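Local coordinates for Sensory/regulatory protein rpfC (Xanthomonas campestris pv. campestris, PDB 3M6M) that probably accepts a phosphoryl group through its CheY-like receiver domain, as part of a hybrid sensor kinase that relays signals in this plant pathogen, at residues Val62-Asp65 / Leu66-Gly70. Residues are numbered along the deposited sequence; the frame is centred on the assembly and turned at random.
With MG (magnesium ion), chain T.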
loop_
_atom_site.group_PDB
_atom_site.type_symbol
_atom_site.label_atom_id
_atom_site.label_comp_id
_atom_site.label_asym_id
_atom_site.label_seq_id
_atom_site.Cartn_x
_atom_site.Cartn_y
_atom_site.Cartn_z
ATOM N N VAL D 62 3.312 5.216 39.901
ATOM C CA VAL D 62 4.760 5.022 39.819
ATOM C C VAL D 62 5.434 6.282 39.269
ATOM O O VAL D 62 5.058 6.786 38.208
ATOM C CB VAL D 62 5.134 3.799 38.933
ATOM C CG1 VAL D 62 6.649 3.657 38.805
ATOM C CG2 VAL D 62 4.521 2.511 39.486
ATOM N N ILE D 63 6.419 6.789 40.008
ATOM C CA ILE D 63 7.246 7.901 39.547
ATOM C C ILE D 63 8.614 7.367 39.135
ATOM O O ILE D 63 9.369 6.866 39.971
ATOM C CB ILE D 63 7.420 8.997 40.626
ATOM C CG1 ILE D 63 6.060 9.434 41.185
ATOM C CG2 ILE D 63 8.184 10.187 40.049
ATOM C CD1 ILE D 63 6.140 10.338 42.407
ATOM N N VAL D 64 8.921 7.474 37.845
ATOM C CA VAL D 64 10.163 6.934 37.297
ATOM C C VAL D 64 11.093 8.021 36.743
ATOM O O VAL D 64 10.643 8.978 36.110
ATOM C CB VAL D 64 9.886 5.831 36.226
ATOM C CG1 VAL D 64 9.340 6.426 34.925
ATOM C CG2 VAL D 64 11.138 5.002 35.963
ATOM N N ASP D 65 12.387 7.867 37.006
ATOM C CA ASP D 65 13.414 8.710 36.405
ATOM C C ASP D 65 13.664 8.219 34.986
ATOM O O ASP D 65 13.831 7.016 34.762
ATOM C CB ASP D 65 14.703 8.650 37.233
ATOM C CG ASP D 65 15.842 9.459 36.626
ATOM O OD1 ASP D 65 15.590 10.528 36.026
ATOM O OD2 ASP D 65 17.006 9.027 36.765
ATOM N N LEU D 66 13.683 9.146 34.032
ATOM C CA LEU D 66 13.869 8.788 32.630
ATOM C C LEU D 66 15.240 8.175 32.362
ATOM O O LEU D 66 15.329 7.110 31.754
ATOM C CB LEU D 66 13.622 9.985 31.706
ATOM C CG LEU D 66 13.773 9.781 30.190
ATOM C CD1 LEU D 66 12.880 8.659 29.650
ATOM C CD2 LEU D 66 13.505 11.084 29.450
ATOM N N HIS D 67 16.298 8.836 32.820
ATOM C CA HIS D 67 17.650 8.374 32.522
ATOM C C HIS D 67 18.311 7.625 33.672
ATOM O O HIS D 67 18.758 8.218 34.657
ATOM C CB HIS D 67 18.519 9.517 31.993
ATOM C CG HIS D 67 18.086 10.013 30.650
ATOM N ND1 HIS D 67 17.455 11.225 30.471
ATOM C CD2 HIS D 67 18.169 9.447 29.423
ATOM C CE1 HIS D 67 17.181 11.392 29.189
ATOM N NE2 HIS D 67 17.601 10.325 28.531
ATOM N N MET D 68 18.341 6.304 33.524
ATOM C CA MET D 68 18.996 5.400 34.462
ATOM C C MET D 68 19.811 4.403 33.643
ATOM O O MET D 68 19.420 4.072 32.525
ATOM C CB MET D 68 17.961 4.652 35.309
ATOM C CG MET D 68 17.064 5.542 36.170
ATOM S SD MET D 68 15.808 4.642 37.111
ATOM C CE MET D 68 14.787 3.988 35.792
ATOM N N PRO D 69 20.951 3.930 34.187
ATOM C CA PRO D 69 21.752 2.922 33.483
ATOM C C PRO D 69 21.056 1.562 33.418
ATOM O O PRO D 69 20.207 1.263 34.262
ATOM C CB PRO D 69 23.027 2.820 34.337
ATOM C CG PRO D 69 23.035 4.052 35.190
ATOM C CD PRO D 69 21.596 4.359 35.441
ATOM N N GLY D 70 21.419 0.754 32.423
ATOM C CA GLY D 70 20.851 -0.583 32.248
ATOM C C GLY D 70 19.499 -0.548 31.558
ATOM O O GLY D 70 19.401 -0.806 30.356
HETATM MG MG MG T . 19.221 9.671 36.363
#
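The magnesium-binding acidic site of a CheY-like receiver domain is built here by Asp65 and the backbone of His67, where strand 61-65 ends and the loop toward helix 73-85 begins. Both ligands are seen at the metal: Asp65 OD2 lies 2.3 Å from the magnesium, and His67 O reaches it at the same 2.3 Å. Asp22 of the same chain supplies a third ligand through OD1. Asp65 OD2 and His67 O approach to 2.9 Å, and their common bond to the cation accounts for two acceptors lying so close. The carboxylate gets there because CG stands anti to the backbone N (chi1 177°), which carries it past the strand end alongside the turning chain. Its two oxygens divide the work, OD2 going to the metal and OD1 forming a salt bridge with Lys119, so each carboxylate oxygen has its own partner, which fixes the rotation of the group. By family, an aspartate at the end of this strand is the usual phosphoacceptor, consistent with Asp65 in that role. The His67 imidazole takes no part in the coordination; one of its faces is met by Leu66 CG, 3.9 Å above the ring plane and displaced toward the rim. Met68 folds back toward the strand end: Met68 CG lies 3.5 Å from Asp65 OD2, and the bend at chi3 (-65°) turns the methyl inward, where Met68 CE makes apolar contact with Val64 CG2 at 3.8 Å.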